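PDB 4WCT: fructosyl amine:oxygen oxidoreductase, which probably uses its FAD cofactor and oxygen to oxidise fructosyl amines (Amadori products), removing the sugar from glycated amines. Local coordinates for residues A[255-260]-A[360-365]; A[366-371]-A[386-391]. All coordinates share one frame; numbering follows the deposited sequence. Where two conformers were deposited one is given.

Contact 1: A[255-260]-A[360-365]; sequences TAWTLC and DADTPD. With FAD (flavin-adenine dinucleotide), chain C.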
ATOM      1  N   THR A 255       7.963  -0.957   7.147  1.00  7.58           N
ATOM      2  CA  THR A 255       7.223  -0.198   8.157  1.00  8.49           C
ATOM      3  C   THR A 255       5.789  -0.715   8.187  1.00  8.17           C
ATOM      4  O   THR A 255       5.251  -1.076   7.143  1.00  7.88           O
ATOM      5  CB  THR A 255       7.226   1.323   7.836  1.00  7.67           C
ATOM      6  OG1 THR A 255       8.530   1.761   7.463  1.00  8.94           O
ATOM      7  CG2 THR A 255       6.726   2.169   8.997  1.00  9.14           C
ATOM      8  N   ALA A 256       5.226  -0.815   9.398  1.00  7.77           N
ATOM      9  CA  ALA A 256       3.894  -1.389   9.605  1.00  7.71           C
ATOM     10  C   ALA A 256       2.872  -0.393  10.097  1.00  7.81           C
ATOM     11  O   ALA A 256       3.153   0.448  10.959  1.00  8.68           O
ATOM     12  CB  ALA A 256       3.960  -2.553  10.556  1.00  8.00           C
ATOM     13  N   TRP A 257       1.651  -0.547   9.576  1.00  7.17           N
ATOM     14  CA  TRP A 257       0.490   0.092  10.117  1.00  7.53           C
ATOM     15  C   TRP A 257      -0.540  -0.908  10.591  1.00  8.98           C
ATOM     16  O   TRP A 257      -0.296  -2.117  10.555  1.00  8.15           O
ATOM     17  CB  TRP A 257      -0.054   1.013   9.039  1.00  7.09           C
ATOM     18  CG  TRP A 257       0.828   2.206   8.910  1.00  7.44           C
ATOM     19  CD1 TRP A 257       0.741   3.370   9.638  1.00  7.70           C
ATOM     20  CD2 TRP A 257       2.006   2.316   8.113  1.00  8.33           C
ATOM     21  NE1 TRP A 257       1.800   4.192   9.343  1.00  8.75           N
ATOM     22  CE2 TRP A 257       2.597   3.578   8.406  1.00  8.80           C
ATOM     23  CE3 TRP A 257       2.572   1.529   7.112  1.00  9.50           C
ATOM     24  CZ2 TRP A 257       3.790   4.004   7.797  1.00  9.54           C
ATOM     25  CZ3 TRP A 257       3.788   1.935   6.544  1.00 10.66           C
ATOM     26  CH2 TRP A 257       4.383   3.163   6.897  1.00  8.95           C
ATOM     27  N   THR A 258      -1.570  -0.397  11.255  1.00  9.15           N
ATOM     28  CA  THR A 258      -2.438  -1.198  12.091  1.00  7.56           C
ATOM     29  C   THR A 258      -3.898  -0.999  11.668  1.00  7.73           C
ATOM     30  O   THR A 258      -4.310   0.114  11.296  1.00  9.31           O
ATOM     31  CB  THR A 258      -2.275  -0.779  13.575  1.00  9.30           C
ATOM     32  OG1 THR A 258      -2.152   0.653  13.644  1.00  8.71           O
ATOM     33  CG2 THR A 258      -1.023  -1.416  14.145  1.00  8.84           C
ATOM     34  N   LEU A 259      -4.660  -2.083  11.653  1.00  8.12           N
ATOM     35  CA  LEU A 259      -6.052  -2.040  11.236  1.00  8.37           C
ATOM     36  C   LEU A 259      -6.871  -2.953  12.115  1.00  9.55           C
ATOM     37  O   LEU A 259      -6.384  -3.955  12.606  1.00  8.21           O
ATOM     38  CB  LEU A 259      -6.205  -2.415   9.765  1.00  9.12           C
ATOM     39  CG  LEU A 259      -5.948  -3.867   9.361  1.00 10.52           C
ATOM     40  CD1 LEU A 259      -7.181  -4.753   9.490  1.00 10.53           C
ATOM     41  CD2 LEU A 259      -5.436  -3.939   7.925  1.00 12.08           C
ATOM     42  N   CYS A 260      -8.126  -2.596  12.321  1.00  8.28           N
ATOM     43  CA  CYS A 260      -9.021  -3.459  13.072  1.00  8.33           C
ATOM     44  C   CYS A 260     -10.408  -3.351  12.474  1.00  9.57           C
ATOM     45  O   CYS A 260     -10.709  -2.405  11.750  1.00  9.03           O
ATOM     46  CB  CYS A 260      -9.017  -3.135  14.572  1.00  9.66           C
ATOM     47  SG  CYS A 260      -9.532  -1.475  15.062  1.00 10.87           S
ATOM     48  N   ASP A 360       4.377  -2.295   4.666  1.00  7.15           N
ATOM     49  CA  ASP A 360       4.819  -1.742   3.372  1.00  8.29           C
ATOM     50  C   ASP A 360       6.292  -1.359   3.524  1.00  9.81           C
ATOM     51  O   ASP A 360       6.920  -1.656   4.554  1.00  8.31           O
ATOM     52  CB  ASP A 360       3.994  -0.520   3.037  1.00  8.83           C
ATOM     53  CG  ASP A 360       3.901  -0.222   1.522  1.00 10.87           C
ATOM     54  OD1 ASP A 360       4.684  -0.770   0.694  1.00  9.47           O
ATOM     55  OD2 ASP A 360       3.151   0.748   1.166  1.00 10.21           O
ATOM     56  N   ALA A 361       6.848  -0.734   2.495  1.00  8.19           N
ATOM     57  CA  ALA A 361       8.169  -0.132   2.635  1.00  8.96           C
ATOM     58  C   ALA A 361       8.232   1.263   2.039  1.00  8.64           C
ATOM     59  O   ALA A 361       7.729   1.498   0.932  1.00  9.74           O
ATOM     60  CB  ALA A 361       9.233  -1.050   2.017  1.00  9.19           C
ATOM     61  N   ASP A 362       8.815   2.189   2.808  1.00  7.21           N
ATOM     62  CA  ASP A 362       8.984   3.573   2.431  1.00  7.78           C
ATOM     63  C   ASP A 362      10.372   3.792   1.817  1.00  8.73           C
ATOM     64  O   ASP A 362      11.392   3.345   2.367  1.00  8.82           O
ATOM     65  CB  ASP A 362       8.868   4.499   3.635  1.00  8.36           C
ATOM     66  CG  ASP A 362       7.462   4.623   4.166  1.00 10.07           C
ATOM     67  OD1 ASP A 362       6.493   4.705   3.365  1.00  8.88           O
ATOM     68  OD2 ASP A 362       7.355   4.727   5.409  1.00 11.26           O
ATOM     69  N   THR A 363      10.386   4.481   0.685  1.00  8.29           N
ATOM     70  CA  THR A 363      11.610   5.077   0.152  1.00  8.66           C
ATOM     71  C   THR A 363      11.899   6.378   0.910  1.00 10.07           C
ATOM     72  O   THR A 363      11.046   6.891   1.638  1.00  8.45           O
ATOM     73  CB  THR A 363      11.425   5.344  -1.329  1.00 10.32           C
ATOM     74  OG1 THR A 363      10.312   6.222  -1.497  1.00  9.60           O
ATOM     75  CG2 THR A 363      11.222   4.009  -2.076  1.00  9.49           C
ATOM     76  N   PRO A 364      13.100   6.957   0.723  1.00 10.81           N
ATOM     77  CA  PRO A 364      13.395   8.178   1.438  1.00 10.77           C
ATOM     78  C   PRO A 364      12.463   9.358   1.137  1.00 10.68           C
ATOM     79  O   PRO A 364      12.243  10.193   2.007  1.00 12.35           O
ATOM     80  CB  PRO A 364      14.832   8.492   0.990  1.00  9.84           C
ATOM     81  CG  PRO A 364      15.410   7.166   0.720  1.00 11.52           C
ATOM     82  CD  PRO A 364      14.288   6.414   0.036  1.00 10.54           C
ATOM     83  N   ASP A 365      11.932   9.439  -0.083  1.00  9.74           N
ATOM     84  CA  ASP A 365      11.000  10.485  -0.451  1.00  9.65           C
ATOM     85  C   ASP A 365       9.558  10.031  -0.663  1.00  9.70           C
ATOM     86  O   ASP A 365       8.691  10.848  -1.053  1.00 10.33           O
ATOM     87  CB  ASP A 365      11.522  11.198  -1.685  1.00 11.46           C
ATOM     88  CG  ASP A 365      11.626  10.304  -2.913  1.00 13.31           C
ATOM     89  OD1 ASP A 365      11.282   9.091  -2.826  1.00 11.45           O
ATOM     90  OD2 ASP A 365      12.111  10.851  -3.951  1.00 17.11           O
TER
HETATM   91  PA  FAD C 500       2.289  -6.538  -1.164  1.00  7.84           P
HETATM   92  O1A FAD C 500       0.894  -6.265  -1.648  1.00  7.95           O
HETATM   93  O2A FAD C 500       2.591  -6.601   0.300  1.00  8.24           O
HETATM   94  O5B FAD C 500       2.730  -7.884  -1.845  1.00  7.42           O
HETATM   95  C5B FAD C 500       4.030  -8.428  -1.576  1.00  8.02           C
HETATM   96  C4B FAD C 500       3.986  -9.919  -1.895  1.00  8.76           C
HETATM   97  O4B FAD C 500       5.347 -10.457  -1.847  1.00  9.41           O
HETATM   98  C3B FAD C 500       3.145 -10.743  -0.925  1.00  8.36           C
HETATM   99  O3B FAD C 500       2.134 -11.509  -1.598  1.00  9.11           O
HETATM  100  C2B FAD C 500       4.169 -11.653  -0.240  1.00  8.78           C
HETATM  101  O2B FAD C 500       3.669 -12.909   0.211  1.00  9.25           O
HETATM  102  C1B FAD C 500       5.265 -11.752  -1.303  1.00  8.19           C
HETATM  103  N9A FAD C 500       6.574 -12.113  -0.715  1.00  9.37           N
HETATM  104  C8A FAD C 500       7.082 -11.726   0.469  1.00  9.84           C
HETATM  105  N7A FAD C 500       8.280 -12.318   0.687  1.00  9.02           N
HETATM  106  C5A FAD C 500       8.557 -13.026  -0.439  1.00  8.42           C
HETATM  107  C6A FAD C 500       9.625 -13.931  -0.844  1.00  8.17           C
HETATM  108  N6A FAD C 500      10.682 -14.149  -0.042  1.00  8.62           N
HETATM  109  N1A FAD C 500       9.483 -14.551  -2.035  1.00  8.53           N
HETATM  110  C2A FAD C 500       8.455 -14.342  -2.867  1.00  9.08           C
HETATM  111  N3A FAD C 500       7.420 -13.552  -2.535  1.00  8.95           N
HETATM  112  C4A FAD C 500       7.439 -12.897  -1.348  1.00  8.52           C
HETATM  113  N1  FAD C 500      -2.177   2.162  -0.318  1.00  8.32           N
HETATM  114  C2  FAD C 500      -3.131   2.903  -0.985  1.00  8.89           C
HETATM  115  O2  FAD C 500      -2.943   3.120  -2.180  1.00  8.36           O
HETATM  116  N3  FAD C 500      -4.269   3.272  -0.394  1.00  7.47           N
HETATM  117  C4  FAD C 500      -4.489   3.070   0.923  1.00  7.08           C
HETATM  118  O4  FAD C 500      -5.542   3.416   1.526  1.00  8.88           O
HETATM  119  C4X FAD C 500      -3.514   2.321   1.695  1.00  7.48           C
HETATM  120  N5  FAD C 500      -3.708   2.076   3.019  1.00  9.19           N
HETATM  121  C5X FAD C 500      -2.895   1.165   3.637  1.00  9.76           C
HETATM  122  C6  FAD C 500      -3.185   0.700   4.916  1.00  8.71           C
HETATM  123  C7  FAD C 500      -2.299  -0.138   5.566  1.00  8.32           C
HETATM  124  C7M FAD C 500      -2.667  -0.677   6.901  1.00  8.65           C
HETATM  125  C8  FAD C 500      -1.087  -0.586   4.867  1.00  9.90           C
HETATM  126  C8M FAD C 500      -0.119  -1.523   5.491  1.00  9.29           C
HETATM  127  C9  FAD C 500      -0.843  -0.218   3.568  1.00  8.56           C
HETATM  128  C9A FAD C 500      -1.675   0.686   2.941  1.00  9.08           C
HETATM  129  N10 FAD C 500      -1.380   1.139   1.652  1.00  7.40           N
HETATM  130  C10 FAD C 500      -2.347   1.885   0.975  1.00  7.50           C
HETATM  131  C1' FAD C 500      -0.179   0.797   0.902  1.00  7.28           C
HETATM  132  C2' FAD C 500      -0.379  -0.385  -0.034  1.00  6.77           C
HETATM  133  O2' FAD C 500      -1.024  -1.405   0.716  1.00  7.83           O
HETATM  134  C3' FAD C 500       0.997  -0.854  -0.527  1.00  6.94           C
HETATM  135  O3' FAD C 500       1.767   0.273  -0.972  1.00  7.61           O
HETATM  136  C4' FAD C 500       0.875  -1.889  -1.649  1.00  7.18           C
HETATM  137  O4' FAD C 500      -0.127  -2.846  -1.308  1.00  8.43           O
HETATM  138  C5' FAD C 500       2.219  -2.594  -1.781  1.00  7.16           C
HETATM  139  O5' FAD C 500       2.137  -3.529  -2.855  1.00  7.03           O
HETATM  140  P   FAD C 500       3.332  -4.581  -3.078  1.00  7.80           P
HETATM  141  O1P FAD C 500       2.948  -5.464  -4.243  1.00  8.31           O
HETATM  142  O2P FAD C 500       4.616  -3.787  -3.096  1.00  7.92           O
HETATM  143  O3P FAD C 500       3.304  -5.452  -1.730  1.00  6.52           O

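Contact 2: A[366-371]-A[386-391]; sequences RAFLID and SGNGAM. With FAD (flavin-adenine dinucleotide), chain C.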
ATOM      1  N   ARG A 366       9.331   8.753  -0.385  1.00  9.92           N
ATOM      2  CA  ARG A 366       8.053   8.086  -0.534  1.00  9.04           C
ATOM      3  C   ARG A 366       7.519   8.120  -1.966  1.00  9.76           C
ATOM      4  O   ARG A 366       6.330   7.873  -2.189  1.00 11.59           O
ATOM      5  CB  ARG A 366       7.042   8.613   0.490  1.00 10.13           C
ATOM      6  CG  ARG A 366       7.391   8.154   1.901  1.00 10.22           C
ATOM      7  CD  ARG A 366       6.364   8.561   2.938  1.00 11.04           C
ATOM      8  NE  ARG A 366       5.056   8.027   2.635  1.00 11.12           N
ATOM      9  CZ  ARG A 366       3.915   8.567   3.054  1.00 12.52           C
ATOM     10  NH1 ARG A 366       3.920   9.591   3.896  1.00 11.53           N
ATOM     11  NH2 ARG A 366       2.758   8.015   2.705  1.00 11.32           N
ATOM     12  N   ALA A 367       8.416   8.274  -2.946  1.00  8.47           N
ATOM     13  CA  ALA A 367       8.128   7.880  -4.325  1.00  9.10           C
ATOM     14  C   ALA A 367       8.502   6.428  -4.540  1.00  8.79           C
ATOM     15  O   ALA A 367       9.264   5.847  -3.762  1.00  8.82           O
ATOM     16  CB  ALA A 367       8.826   8.817  -5.330  1.00 10.50           C
ATOM     17  N   PHE A 368       7.844   5.799  -5.513  1.00  8.16           N
ATOM     18  CA  PHE A 368       8.123   4.407  -5.810  1.00  8.47           C
ATOM     19  C   PHE A 368       9.553   4.189  -6.289  1.00  8.85           C
ATOM     20  O   PHE A 368      10.297   5.121  -6.562  1.00  9.15           O
ATOM     21  CB  PHE A 368       7.155   3.875  -6.852  1.00  8.51           C
ATOM     22  CG  PHE A 368       5.681   4.166  -6.544  1.00  8.38           C
ATOM     23  CD1 PHE A 368       5.189   4.087  -5.228  1.00  8.22           C
ATOM     24  CD2 PHE A 368       4.792   4.416  -7.580  1.00 10.94           C
ATOM     25  CE1 PHE A 368       3.859   4.348  -4.964  1.00  9.77           C
ATOM     26  CE2 PHE A 368       3.456   4.717  -7.304  1.00 10.45           C
ATOM     27  CZ  PHE A 368       3.002   4.685  -5.993  1.00  9.29           C
ATOM     28  N   LEU A 369       9.941   2.940  -6.310  1.00  9.43           N
ATOM     29  CA  LEU A 369      11.275   2.554  -6.795  1.00  9.16           C
ATOM     30  C   LEU A 369      11.089   1.457  -7.833  1.00  8.55           C
ATOM     31  O   LEU A 369      10.819   0.293  -7.510  1.00  9.84           O
ATOM     32  CB  LEU A 369      12.154   2.119  -5.636  1.00  8.88           C
ATOM     33  CG  LEU A 369      13.508   1.460  -5.966  1.00 10.59           C
ATOM     34  CD1 LEU A 369      14.323   2.322  -6.915  1.00 11.23           C
ATOM     35  CD2 LEU A 369      14.273   1.127  -4.692  1.00 12.30           C
ATOM     36  N   ILE A 370      11.105   1.874  -9.098  1.00  8.51           N
ATOM     37  CA  ILE A 370      10.830   0.959 -10.193  1.00  9.11           C
ATOM     38  C   ILE A 370      11.896   1.222 -11.244  1.00 10.47           C
ATOM     39  O   ILE A 370      11.883   2.280 -11.875  1.00 11.41           O
ATOM     40  CB  ILE A 370       9.447   1.196 -10.820  1.00 10.79           C
ATOM     41  CG1 ILE A 370       8.336   0.972  -9.809  1.00 11.89           C
ATOM     42  CG2 ILE A 370       9.231   0.272 -12.003  1.00 10.35           C
ATOM     43  CD1 ILE A 370       7.013   1.489 -10.307  1.00 10.56           C
ATOM     44  N   ASP A 371      12.859   0.308 -11.352  1.00 10.07           N
ATOM     45  CA  ASP A 371      14.004   0.525 -12.245  1.00 11.03           C
ATOM     46  C   ASP A 371      14.760  -0.768 -12.446  1.00 14.13           C
ATOM     47  O   ASP A 371      14.726  -1.651 -11.614  1.00 12.38           O
ATOM     48  CB  ASP A 371      14.941   1.565 -11.632  1.00 10.44           C
ATOM     49  CG  ASP A 371      15.841   2.249 -12.660  1.00 13.58           C
ATOM     50  OD1 ASP A 371      15.742   1.962 -13.890  1.00 13.60           O
ATOM     51  OD2 ASP A 371      16.601   3.136 -12.226  1.00 12.92           O
ATOM     52  N   SER A 386       5.344   2.732  -0.245  1.00  9.17           N
ATOM     53  CA  SER A 386       5.435   3.984   0.528  1.00  8.19           C
ATOM     54  C   SER A 386       4.047   4.468   1.000  1.00 10.14           C
ATOM     55  O   SER A 386       3.834   5.666   1.163  1.00 10.31           O
ATOM     56  CB  SER A 386       6.124   5.072  -0.282  1.00  8.74           C
ATOM     57  OG  SER A 386       7.481   4.754  -0.537  1.00  8.48           O
ATOM     58  N   GLY A 387       3.142   3.522   1.211  1.00  8.02           N
ATOM     59  CA  GLY A 387       1.833   3.799   1.762  1.00  8.61           C
ATOM     60  C   GLY A 387       0.793   4.199   0.746  1.00  8.55           C
ATOM     61  O   GLY A 387      -0.320   4.558   1.123  1.00  9.32           O
ATOM     62  N   ASN A 388       1.129   4.183  -0.539  1.00  7.88           N
ATOM     63  CA  ASN A 388       0.107   4.527  -1.556  0.50  9.97           C
ATOM     64  C   ASN A 388       0.254   3.697  -2.820  1.00  8.70           C
ATOM     65  O   ASN A 388      -0.149   4.095  -3.930  1.00  9.25           O
ATOM     66  CB  ASN A 388       0.096   6.019  -1.892  0.50 11.85           C
ATOM     67  CG  ASN A 388       1.478   6.599  -2.030  0.50 15.19           C
ATOM     68  OD1 ASN A 388       2.299   6.097  -2.794  0.50 20.41           O
ATOM     69  ND2 ASN A 388       1.725   7.710  -1.331  0.50 15.01           N
ATOM     70  N   GLY A 389       0.632   2.459  -2.612  1.00  7.13           N
ATOM     71  CA  GLY A 389       0.754   1.505  -3.698  1.00  7.21           C
ATOM     72  C   GLY A 389      -0.519   0.786  -4.122  1.00  6.93           C
ATOM     73  O   GLY A 389      -0.524   0.169  -5.183  1.00  8.02           O
ATOM     74  N   ALA A 390      -1.471   0.620  -3.213  1.00  7.60           N
ATOM     75  CA  ALA A 390      -2.607  -0.250  -3.477  1.00  8.40           C
ATOM     76  C   ALA A 390      -3.540   0.349  -4.525  1.00  7.54           C
ATOM     77  O   ALA A 390      -4.032  -0.360  -5.433  1.00  8.38           O
ATOM     78  CB  ALA A 390      -3.385  -0.568  -2.197  1.00  8.71           C
ATOM     79  N   MET A 391      -3.730   1.658  -4.473  1.00  7.57           N
ATOM     80  CA  MET A 391      -4.565   2.340  -5.452  1.00  6.81           C
ATOM     81  C   MET A 391      -3.985   2.299  -6.866  1.00  9.19           C
ATOM     82  O   MET A 391      -4.718   2.511  -7.850  1.00  9.21           O
ATOM     83  CB  MET A 391      -4.856   3.781  -5.037  1.00  7.46           C
ATOM     84  CG  MET A 391      -3.669   4.696  -5.177  1.00  9.09           C
ATOM     85  SD  MET A 391      -3.961   6.406  -4.679  1.00 10.93           S
ATOM     86  CE  MET A 391      -3.934   6.267  -2.903  1.00 11.31           C
TER
HETATM   87  PA  FAD C 500       2.289  -6.538  -1.164  1.00  7.84           P
HETATM   88  O1A FAD C 500       0.894  -6.265  -1.648  1.00  7.95           O
HETATM   89  O2A FAD C 500       2.591  -6.601   0.300  1.00  8.24           O
HETATM   90  O5B FAD C 500       2.730  -7.884  -1.845  1.00  7.42           O
HETATM   91  C5B FAD C 500       4.030  -8.428  -1.576  1.00  8.02           C
HETATM   92  C4B FAD C 500       3.986  -9.919  -1.895  1.00  8.76           C
HETATM   93  O4B FAD C 500       5.347 -10.457  -1.847  1.00  9.41           O
HETATM   94  C3B FAD C 500       3.145 -10.743  -0.925  1.00  8.36           C
HETATM   95  O3B FAD C 500       2.134 -11.509  -1.598  1.00  9.11           O
HETATM   96  C2B FAD C 500       4.169 -11.653  -0.240  1.00  8.78           C
HETATM   97  O2B FAD C 500       3.669 -12.909   0.211  1.00  9.25           O
HETATM   98  C1B FAD C 500       5.265 -11.752  -1.303  1.00  8.19           C
HETATM   99  N9A FAD C 500       6.574 -12.113  -0.715  1.00  9.37           N
HETATM  100  C8A FAD C 500       7.082 -11.726   0.469  1.00  9.84           C
HETATM  101  N7A FAD C 500       8.280 -12.318   0.687  1.00  9.02           N
HETATM  102  C5A FAD C 500       8.557 -13.026  -0.439  1.00  8.42           C
HETATM  103  C6A FAD C 500       9.625 -13.931  -0.844  1.00  8.17           C
HETATM  104  N6A FAD C 500      10.682 -14.149  -0.042  1.00  8.62           N
HETATM  105  N1A FAD C 500       9.483 -14.551  -2.035  1.00  8.53           N
HETATM  106  C2A FAD C 500       8.455 -14.342  -2.867  1.00  9.08           C
HETATM  107  N3A FAD C 500       7.420 -13.552  -2.535  1.00  8.95           N
HETATM  108  C4A FAD C 500       7.439 -12.897  -1.348  1.00  8.52           C
HETATM  109  N1  FAD C 500      -2.177   2.162  -0.318  1.00  8.32           N
HETATM  110  C2  FAD C 500      -3.131   2.903  -0.985  1.00  8.89           C
HETATM  111  O2  FAD C 500      -2.943   3.120  -2.180  1.00  8.36           O
HETATM  112  N3  FAD C 500      -4.269   3.272  -0.394  1.00  7.47           N
HETATM  113  C4  FAD C 500      -4.489   3.070   0.923  1.00  7.08           C
HETATM  114  O4  FAD C 500      -5.542   3.416   1.526  1.00  8.88           O
HETATM  115  C4X FAD C 500      -3.514   2.321   1.695  1.00  7.48           C
HETATM  116  N5  FAD C 500      -3.708   2.076   3.019  1.00  9.19           N
HETATM  117  C5X FAD C 500      -2.895   1.165   3.637  1.00  9.76           C
HETATM  118  C6  FAD C 500      -3.185   0.700   4.916  1.00  8.71           C
HETATM  119  C7  FAD C 500      -2.299  -0.138   5.566  1.00  8.32           C
HETATM  120  C7M FAD C 500      -2.667  -0.677   6.901  1.00  8.65           C
HETATM  121  C8  FAD C 500      -1.087  -0.586   4.867  1.00  9.90           C
HETATM  122  C8M FAD C 500      -0.119  -1.523   5.491  1.00  9.29           C
HETATM  123  C9  FAD C 500      -0.843  -0.218   3.568  1.00  8.56           C
HETATM  124  C9A FAD C 500      -1.675   0.686   2.941  1.00  9.08           C
HETATM  125  N10 FAD C 500      -1.380   1.139   1.652  1.00  7.40           N
HETATM  126  C10 FAD C 500      -2.347   1.885   0.975  1.00  7.50           C
HETATM  127  C1' FAD C 500      -0.179   0.797   0.902  1.00  7.28           C
HETATM  128  C2' FAD C 500      -0.379  -0.385  -0.034  1.00  6.77           C
HETATM  129  O2' FAD C 500      -1.024  -1.405   0.716  1.00  7.83           O
HETATM  130  C3' FAD C 500       0.997  -0.854  -0.527  1.00  6.94           C
HETATM  131  O3' FAD C 500       1.767   0.273  -0.972  1.00  7.61           O
HETATM  132  C4' FAD C 500       0.875  -1.889  -1.649  1.00  7.18           C
HETATM  133  O4' FAD C 500      -0.127  -2.846  -1.308  1.00  8.43           O
HETATM  134  C5' FAD C 500       2.219  -2.594  -1.781  1.00  7.16           C
HETATM  135  O5' FAD C 500       2.137  -3.529  -2.855  1.00  7.03           O
HETATM  136  P   FAD C 500       3.332  -4.581  -3.078  1.00  7.80           P
HETATM  137  O1P FAD C 500       2.948  -5.464  -4.243  1.00  8.31           O
HETATM  138  O2P FAD C 500       4.616  -3.787  -3.096  1.00  7.92           O
HETATM  139  O3P FAD C 500       3.304  -5.452  -1.730  1.00  6.52           O

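Contact 1: A[255-260]-A[360-365]
T255 and D360 pair their backbones across two antiparallel strands, each giving its N-H to the other's carbonyl. T255 N reaches D360 O at 2.9 Å, and the return bond from D360 N to T255 O is equally short. Within 255-260 and 360-365 this is the one hydrogen-bonded antiparallel pair, the short segments running 127° apart; the ladder continues through W257 with C358 and L259 with R356. Beside this pair, the side chains of W257 and D362 approach from opposite directions. D362 OD2 meets the ring edge in plane at W257 CH2, 3.7 Å away, with the carboxylate turned 65° from the ring. That oxygen is also held by salt bridges to R253 and R434, while W257 NE1 is bonded to H302 O.

D360 faces the cofactor. Its CG stands anti to the backbone N (chi1 -155°), carrying OD2 to the ribityl chain of FAD, where O3' donates a bond of 2.6 Å. The N-H of G387 supplies OD2 with a second donor, and OD1 takes a weak bond from A361 N, so both carboxylate oxygens are engaged. W257 CB lies 3.8 Å from the C7M methyl of FAD. Such a strand pair, reaching ribityl chain and dimethylbenzene end together, forms one wall of the flavin site in this FAD-dependent oxidoreductase.

Contact 2: A[366-371]-A[386-391]
R366 grips the carbonyl oxygen of S386 side-on, through NE and NH2 together. Both nitrogens lie 3.0 Å from S386 O, which sits at the guanidinium edge, only 5° out of its plane. The bend at chi3 (59°) turns the guanidinium so that its NE/NH2 edge faces S386 O and two donors converge on one acceptor. NH1 bonds to Q432 O, further fixing the rotation of the group.

Packing is more extensive around S386. Its CB is 3.4 Å from R366 O and its OG lies 3.4 Å from R366 CA, while that hydroxyl is bonded to G384 O and T363 N. The other half buries less surface: the F368 ring approaches N388 obliquely, but N388 has two conformers, so the detail there is doubtful. R366, G387 and N388 keep some exposure to solvent, whereas F368 is buried, with F91 of helix 86-102 beside it.

Beyond this, the 386-391 turn offers its amides to the flavin. M391 N gives FAD O2 a straight bond of 2.8 Å, and G389 N a weak one to O3'. The donor at O2 would probably help stabilise negative charge developing on the pyrimidine end of the reduced flavin.

In the fold
From the N terminus, by strand 233-236 the chain has laid down four strands of the nucleotide-binding sheet, with strands of the other sheet in between; it then enters strand 253-263. Contact 1 closes a long loop, 99 residues between its segments, by bringing strand 352-362 back against that strand in the ten-stranded sheet. Contact 2 follows in series, neither nested in contact 1 nor crossing it: only 14 residues separate its segments, holding the turn and strand 379-383, which pairs with 369-372, the outermost strand of the six-stranded sheet. The two contacts touch where A361 O receives S386 N. Together they join the two sheets around FAD, just ahead of helix 393-404.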